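Local coordinates for surface glycoprotein (Trypanosoma brucei, PDB 5KLH) that is of unknown function but, as the bilobed ectodomain of an insect-stage trypanosome membrane protein, may act as a sensor at the cell surface, at residues A[41-46]-A[55-60]; A[72-77]-A[86-91]; A[152-157]-A[192-197]. All blocks are in the same frame, centred on the assembly; numbering follows the deposited sequence.

Interaction 1 (A[41-46]-A[55-60])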
# COMPACT_ATOMS: atom_id res chain seq x y z
N ARG A 41 0.34 7.38 18.07
CA ARG A 41 -0.83 8.14 17.65
C ARG A 41 -2.07 7.28 17.72
O ARG A 41 -2.07 6.15 17.23
CB ARG A 41 -0.66 8.65 16.21
CG ARG A 41 0.48 9.61 15.98
CD ARG A 41 0.13 10.99 16.44
NE ARG A 41 1.20 11.96 16.20
CZ ARG A 41 1.21 13.17 16.75
NH1 ARG A 41 0.22 13.52 17.55
NH2 ARG A 41 2.20 14.02 16.51
N ARG A 42 -3.13 7.82 18.30
CA ARG A 42 -4.41 7.13 18.31
C ARG A 42 -5.38 7.87 17.39
O ARG A 42 -5.74 9.02 17.65
CB ARG A 42 -4.94 7.04 19.74
CG ARG A 42 -4.04 6.20 20.66
CD ARG A 42 -4.16 6.59 22.14
NE ARG A 42 -3.14 7.57 22.54
CZ ARG A 42 -3.40 8.82 22.92
NH1 ARG A 42 -2.41 9.63 23.26
NH2 ARG A 42 -4.65 9.27 22.95
N GLN A 43 -5.79 7.21 16.30
CA GLN A 43 -6.69 7.81 15.33
C GLN A 43 -8.02 7.06 15.37
O GLN A 43 -8.13 5.98 15.96
CB GLN A 43 -6.09 7.77 13.91
CG GLN A 43 -5.88 6.33 13.34
CD GLN A 43 -5.27 6.31 11.93
OE1 GLN A 43 -5.15 7.35 11.28
NE2 GLN A 43 -4.89 5.10 11.44
N SER A 44 -9.03 7.65 14.75
CA SER A 44 -10.33 7.01 14.65
C SER A 44 -10.71 6.92 13.19
O SER A 44 -10.63 7.91 12.46
CB SER A 44 -11.40 7.77 15.45
OG SER A 44 -11.17 7.64 16.84
N LEU A 45 -11.10 5.73 12.77
CA LEU A 45 -11.63 5.53 11.44
C LEU A 45 -13.13 5.72 11.52
O LEU A 45 -13.74 5.40 12.53
CB LEU A 45 -11.29 4.13 10.93
CG LEU A 45 -9.85 3.70 11.14
CD1 LEU A 45 -9.67 2.26 10.70
CD2 LEU A 45 -8.89 4.63 10.37
N SER A 46 -13.73 6.24 10.47
CA SER A 46 -15.18 6.30 10.42
C SER A 46 -15.64 5.34 9.36
O SER A 46 -15.36 5.55 8.18
CB SER A 46 -15.69 7.72 10.09
OG SER A 46 -15.17 8.70 10.97
N SER A 55 -7.65 2.99 15.94
CA SER A 55 -6.49 2.57 15.16
C SER A 55 -5.31 3.22 15.83
O SER A 55 -5.41 4.38 16.25
CB SER A 55 -6.63 2.99 13.69
OG SER A 55 -5.41 2.81 12.96
N VAL A 56 -4.21 2.49 15.97
CA VAL A 56 -3.08 3.00 16.72
C VAL A 56 -1.80 2.71 15.95
O VAL A 56 -1.58 1.58 15.51
CB VAL A 56 -2.99 2.37 18.12
CG1 VAL A 56 -1.77 2.91 18.86
CG2 VAL A 56 -4.25 2.65 18.92
N TYR A 57 -0.96 3.72 15.75
CA TYR A 57 0.32 3.52 15.09
C TYR A 57 1.38 4.37 15.78
O TYR A 57 1.06 5.26 16.56
CB TYR A 57 0.22 3.85 13.60
CG TYR A 57 -0.25 5.26 13.30
CD1 TYR A 57 -1.60 5.55 13.19
CD2 TYR A 57 0.66 6.29 13.09
CE1 TYR A 57 -2.04 6.83 12.91
CE2 TYR A 57 0.23 7.57 12.81
CZ TYR A 57 -1.12 7.83 12.73
OH TYR A 57 -1.55 9.10 12.44
N THR A 58 2.64 4.09 15.52
CA THR A 58 3.68 5.01 15.97
C THR A 58 4.36 5.62 14.74
O THR A 58 4.46 4.96 13.69
CB THR A 58 4.67 4.31 16.91
OG1 THR A 58 5.49 5.28 17.55
CG2 THR A 58 5.57 3.32 16.15
N GLU A 59 4.76 6.88 14.85
CA GLU A 59 5.18 7.63 13.66
C GLU A 59 6.29 8.63 13.93
O GLU A 59 6.44 9.12 15.05
CB GLU A 59 3.99 8.38 13.04
CG GLU A 59 3.37 9.47 13.94
CD GLU A 59 4.09 10.81 13.88
OE1 GLU A 59 3.88 11.64 14.80
OE2 GLU A 59 4.85 11.06 12.92
N ALA A 60 7.04 8.94 12.88
CA ALA A 60 7.97 10.05 12.92
C ALA A 60 8.16 10.53 11.50
O ALA A 60 7.99 9.76 10.55
CB ALA A 60 9.30 9.62 13.56
O HOH W 1 4.99 13.81 15.20
O HOH W 2 -3.04 8.56 9.80
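Arg41 pairs with Tyr57 and Gln43 with Ser55 through reciprocal backbone hydrogen bonds, with the non-hydrogen-bonded pair Arg42-Val56 between them, and the N-to-C directions of the two segments lie 146° apart. This is the pairing of a beta hairpin, formed by strands 36-47 and 51-63. Its shortest backbone bond runs from Arg41 N to Tyr57 O, at 2.7 Å.

Arg41, Gln43, Ser55 and Tyr57 share one face of the sheet. There the Tyr57 ring has a neighbour over one face and another at its edge: CB of Arg41 lies over the face, 3.8 Å from the ring centroid in a CH-pi contact, while the Gln43 amide comes in at the edge, its CD 3.4 Å from Tyr57 CE1. Beyond CB the Arg41 chain bends at chi2 (-78°), which carries the guanidinium past the ring to Glu59. A salt bridge forms there, Arg41 NE to Glu59 OE1 at 3.0 Å; the oxygen is close to the guanidinium plane, while NE meets it on the anti side and clearly tilted out of the carboxylate plane. NH2 adds a weak bond.

The extended Gln43 side chain delivers NE2 to Ser55 OG at 2.8 Å, almost straight (174°) and in the amide plane. Asp207 also bonds this OG, so the hydroxyl has two polar partners. At the other end of the amide, one water bridges Gln43 OE1 and Tyr57 OH, 2.8 Å from OE1 and 3.1 Å from OH.

Interaction 2 (A[72-77]-A[86-91])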
# COMPACT_ATOMS: atom_id res chain seq x y z
N GLN A 72 17.53 5.35 -2.38
CA GLN A 72 16.64 4.81 -1.36
C GLN A 72 16.64 5.63 -0.09
O GLN A 72 17.69 6.09 0.37
CB GLN A 72 17.03 3.37 -1.01
CG GLN A 72 17.13 2.46 -2.21
CD GLN A 72 15.79 1.92 -2.67
OE1 GLN A 72 14.98 1.44 -1.87
NE2 GLN A 72 15.57 1.97 -3.97
N LEU A 73 15.46 5.81 0.49
CA LEU A 73 15.36 6.28 1.86
C LEU A 73 15.65 5.08 2.76
O LEU A 73 15.16 3.98 2.49
CB LEU A 73 13.97 6.84 2.15
CG LEU A 73 13.66 7.35 3.56
CD1 LEU A 73 14.25 8.75 3.76
CD2 LEU A 73 12.16 7.38 3.76
N VAL A 74 16.45 5.30 3.80
CA VAL A 74 16.81 4.26 4.74
C VAL A 74 16.13 4.53 6.06
O VAL A 74 16.47 5.49 6.76
CB VAL A 74 18.34 4.18 4.94
CG1 VAL A 74 18.69 3.07 5.91
CG2 VAL A 74 19.03 3.95 3.60
N VAL A 75 15.18 3.67 6.42
CA VAL A 75 14.42 3.86 7.65
C VAL A 75 14.82 2.78 8.64
O VAL A 75 14.52 1.60 8.44
CB VAL A 75 12.90 3.82 7.38
CG1 VAL A 75 12.13 4.05 8.66
CG2 VAL A 75 12.54 4.87 6.34
N LYS A 76 15.53 3.18 9.70
CA LYS A 76 15.91 2.25 10.75
C LYS A 76 14.91 2.29 11.88
O LYS A 76 14.80 3.28 12.61
CB LYS A 76 17.33 2.58 11.24
CG LYS A 76 18.31 2.61 10.08
CD LYS A 76 19.76 2.74 10.52
CE LYS A 76 20.67 2.73 9.30
NZ LYS A 76 22.12 2.71 9.65
N VAL A 77 14.15 1.21 12.01
CA VAL A 77 13.06 1.15 12.96
C VAL A 77 13.60 0.66 14.29
O VAL A 77 14.10 -0.46 14.38
CB VAL A 77 11.94 0.23 12.45
CG1 VAL A 77 10.77 0.20 13.41
CG2 VAL A 77 11.52 0.66 11.06
N THR A 86 15.29 -2.66 9.28
CA THR A 86 15.44 -1.55 8.34
C THR A 86 14.54 -1.75 7.13
O THR A 86 14.43 -2.85 6.60
CB THR A 86 16.90 -1.42 7.86
OG1 THR A 86 17.74 -1.13 8.99
CG2 THR A 86 17.05 -0.29 6.84
N ARG A 87 13.90 -0.67 6.70
CA ARG A 87 13.28 -0.65 5.39
C ARG A 87 13.97 0.37 4.53
O ARG A 87 14.10 1.54 4.93
CB ARG A 87 11.78 -0.34 5.47
CG ARG A 87 11.15 -0.12 4.09
CD ARG A 87 10.97 -1.45 3.35
NE ARG A 87 10.01 -2.29 4.05
CZ ARG A 87 8.69 -2.27 3.84
NH1 ARG A 87 8.17 -1.47 2.91
NH2 ARG A 87 7.90 -3.06 4.55
N ARG A 88 14.44 -0.08 3.37
CA ARG A 88 14.83 0.82 2.29
C ARG A 88 13.69 0.92 1.28
O ARG A 88 13.14 -0.09 0.88
CB ARG A 88 16.09 0.31 1.60
CG ARG A 88 17.35 0.64 2.36
CD ARG A 88 18.57 -0.01 1.72
NE ARG A 88 19.80 0.59 2.24
CZ ARG A 88 20.30 0.33 3.44
NH1 ARG A 88 19.68 -0.52 4.24
NH2 ARG A 88 21.42 0.91 3.84
N SER A 89 13.32 2.14 0.90
CA SER A 89 12.22 2.35 -0.02
C SER A 89 12.67 3.41 -1.00
O SER A 89 13.30 4.38 -0.58
CB SER A 89 10.95 2.78 0.72
OG SER A 89 9.80 2.69 -0.11
N PRO A 90 12.33 3.26 -2.29
CA PRO A 90 12.82 4.24 -3.26
C PRO A 90 12.20 5.62 -3.06
O PRO A 90 10.98 5.71 -2.91
CB PRO A 90 12.42 3.65 -4.61
CG PRO A 90 11.31 2.72 -4.31
CD PRO A 90 11.58 2.17 -2.93
N LEU A 91 13.02 6.66 -3.06
CA LEU A 91 12.53 8.05 -2.97
C LEU A 91 11.65 8.41 -4.15
O LEU A 91 10.71 9.20 -4.03
CB LEU A 91 13.69 9.02 -2.89
CG LEU A 91 14.50 8.91 -1.61
CD1 LEU A 91 15.81 9.66 -1.77
CD2 LEU A 91 13.71 9.47 -0.44
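Val75 N and Arg87 O make one of the two shortest polar bonds of this contact, 2.8 Å long with an N-H...O angle of 163°; Arg87 N returns a bond to Val75 O. Leu73 and Ser89 repeat the pattern, Leu73 N lying 2.8 Å from Ser89 O. These two hydrogen-bonded pairs alternate with the non-hydrogen-bonded pairs Gln72-Pro90, Val74-Arg88 and Lys76-Thr86, which defines an antiparallel hairpin of strands 72-79 and 85-100. At one of the latter, a CA-H...O contact runs from Arg88 CA to Leu73 O, 3.2 Å.

On the face carrying Val74 and Arg88, the arginine runs extended from CG to NE beside the valine, and Val74 CG2 sits over one face of the guanidinium, 3.7 Å from Arg88 NE. Asp69 meets the charge in a salt bridge. Thr86 CG2 touches the other methyl, Val74 CG1, at 3.9 Å.

At the far end, Gln72 bends at chi2 (-82°) and its amide lies alongside the Pro90 ring, NE2 3.6 Å from Pro90 CB. OE1 rests against the Ser89-Pro90 peptide, 3.2 Å from Pro90 N, without a hydrogen bond. Leu91 CD2 meets Leu73 CB at 3.7 Å; Leu73 also packs on Val198. Hydrogen bonding is thus left to the backbone, and the side chains add van der Waals packing, part of it by polar groups. Arg87 finds its partners, Glu172 and Gln177, elsewhere, so the pairing does not depend on side-chain charge.

Interaction 3 (A[152-157]-A[192-197]); sequences EVYLSK and AVPQDK
Glu152 touches Ala192 only marginally, backbone to backbone, and its carboxylate turns elsewhere, OE1 being hydrogen-bonded to His92 and Thr94. The contact proper begins two residues on, at Tyr154, whose side chain starts out towards the loop 192-197. CG stands beside the backbone N and anti to the carbonyl carbon (chi1 -59°). Pro194 N lies 3.6 Å above the ring plane, over its centre, and Pro194 CD makes a CH-pi contact 3.9 Å from the centroid, 12° off the normal. The two side chains run side by side, pointing the same way, so the proline ring reaches the outer part of the tyrosine: Pro194 CG is 3.7 Å from Tyr154 CE2. At the edge of the ring, Ala192 O approaches CE1 near the plane, and at its root CB lies 3.3 Å from Val193 O. The ring of His92 also meets that of Tyr154, from outside the loop. The Val193 carbonyl has a polar partner within its own loop, NE2 of Gln195 at 2.9 Å, placed above the carbonyl plane.

Leu155 starts out away from the loop and packs on Val198, while its backbone O packs against Gln195 CG at 3.3 Å. Ser156 follows. Its OG stands too far from Gln195 OE1 for a direct bond, and a water fills the role: it accepts from Ser156 OG at 3.0 Å and donates to Gln195 OE1 and Lys197 O. No direct hydrogen bond joins the segments, so this surface contact rests on a proline CH-pi contact on the tyrosine ring, with one bridging water. Ser156 and Lys157 both face Gly189, the signature of a classic beta bulge in the long strand 145-164, next to the loop connecting strand 189-191 to strand 197-204.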
# COMPACT_ATOMS: atom_id res chain seq x y z
N GLU A 152 5.40 9.26 -12.86
CA GLU A 152 6.49 9.47 -11.91
C GLU A 152 5.94 9.85 -10.54
O GLU A 152 5.14 10.78 -10.43
CB GLU A 152 7.45 10.57 -12.41
CG GLU A 152 7.93 10.37 -13.84
CD GLU A 152 8.79 9.13 -14.04
OE1 GLU A 152 9.29 8.54 -13.06
OE2 GLU A 152 8.98 8.75 -15.22
N VAL A 153 6.35 9.10 -9.52
CA VAL A 153 5.88 9.33 -8.16
C VAL A 153 7.03 9.41 -7.15
O VAL A 153 8.12 8.85 -7.38
CB VAL A 153 4.92 8.23 -7.71
CG1 VAL A 153 3.75 8.17 -8.68
CG2 VAL A 153 5.62 6.88 -7.68
N TYR A 154 6.78 10.10 -6.04
CA TYR A 154 7.80 10.30 -5.02
C TYR A 154 7.26 9.94 -3.65
O TYR A 154 6.18 10.41 -3.26
CB TYR A 154 8.30 11.73 -5.04
CG TYR A 154 8.90 12.13 -6.36
CD1 TYR A 154 8.11 12.59 -7.39
CD2 TYR A 154 10.28 12.02 -6.58
CE1 TYR A 154 8.66 12.95 -8.61
CE2 TYR A 154 10.83 12.38 -7.81
CZ TYR A 154 10.02 12.83 -8.81
OH TYR A 154 10.57 13.18 -10.02
N LEU A 155 8.02 9.14 -2.92
CA LEU A 155 7.62 8.70 -1.59
C LEU A 155 7.36 9.86 -0.63
O LEU A 155 8.20 10.75 -0.48
CB LEU A 155 8.70 7.80 -1.00
CG LEU A 155 8.36 7.17 0.35
CD1 LEU A 155 7.20 6.20 0.21
CD2 LEU A 155 9.60 6.47 0.85
N SER A 156 6.20 9.82 0.03
CA SER A 156 5.80 10.86 0.97
C SER A 156 5.41 10.26 2.32
O SER A 156 5.66 10.86 3.36
CB SER A 156 4.63 11.64 0.40
OG SER A 156 4.20 12.63 1.32
N LYS A 157 4.77 9.10 2.27
CA LYS A 157 4.31 8.42 3.48
C LYS A 157 4.67 6.95 3.34
O LYS A 157 4.24 6.30 2.39
CB LYS A 157 2.80 8.62 3.67
CG LYS A 157 2.29 8.22 5.04
CD LYS A 157 0.88 8.75 5.31
CE LYS A 157 0.77 10.25 5.04
NZ LYS A 157 -0.62 10.76 5.27
N ALA A 192 3.46 13.88 -6.45
CA ALA A 192 3.86 14.10 -7.83
C ALA A 192 5.22 14.79 -7.98
O ALA A 192 5.75 14.89 -9.09
CB ALA A 192 2.80 14.92 -8.53
N VAL A 193 5.78 15.28 -6.88
CA VAL A 193 7.05 16.00 -6.93
C VAL A 193 7.94 15.54 -5.80
O VAL A 193 7.46 14.95 -4.83
CB VAL A 193 6.85 17.53 -6.83
CG1 VAL A 193 5.88 18.04 -7.88
CG2 VAL A 193 6.39 17.89 -5.46
N PRO A 194 9.25 15.78 -5.92
CA PRO A 194 10.19 15.36 -4.88
C PRO A 194 9.84 15.91 -3.49
O PRO A 194 9.36 17.04 -3.34
CB PRO A 194 11.53 15.91 -5.37
CG PRO A 194 11.38 15.91 -6.86
CD PRO A 194 9.95 16.31 -7.11
N GLN A 195 10.07 15.07 -2.48
CA GLN A 195 9.78 15.41 -1.09
C GLN A 195 11.08 15.64 -0.30
O GLN A 195 12.09 14.98 -0.58
CB GLN A 195 8.96 14.30 -0.43
CG GLN A 195 7.65 13.98 -1.14
CD GLN A 195 6.67 15.13 -1.09
OE1 GLN A 195 6.16 15.49 -0.03
NE2 GLN A 195 6.40 15.72 -2.25
N ASP A 196 11.07 16.53 0.70
CA ASP A 196 12.28 16.70 1.50
C ASP A 196 12.19 15.91 2.81
O ASP A 196 13.15 15.82 3.57
CB ASP A 196 12.57 18.18 1.79
CG ASP A 196 11.45 18.88 2.54
OD1 ASP A 196 10.48 18.20 2.93
OD2 ASP A 196 11.55 20.11 2.75
N LYS A 197 11.03 15.31 3.05
CA LYS A 197 10.86 14.45 4.22
C LYS A 197 9.76 13.43 3.98
O LYS A 197 8.90 13.63 3.13
CB LYS A 197 10.55 15.29 5.46
CG LYS A 197 9.38 16.27 5.28
CD LYS A 197 9.33 17.27 6.43
CE LYS A 197 8.37 18.41 6.15
NZ LYS A 197 8.81 19.20 4.98
O HOH W 3 6.32 14.44 2.53

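All three contacts belong to one mixed sheet of the ectodomain and come in series along the chain: hairpin 36-47/51-63, hairpin 72-79/85-100, then the packing of strand 145-164 against the loop before strand 197-204. Interactions 2 and 3 lie about 14 Å apart between centres and touch, because strands 85-100 and 145-164 are neighbours: Leu91 O is 2.9 Å from Leu155 N, a probable hydrogen bond. Interaction 1 stands apart, its centre about 21 Å from that of interaction 2 and 22 Å from that of interaction 3. Strand 197-204 pairs with both 51-63 and 145-164, making the contacts parts of one continuous strand framework in this putative sensor.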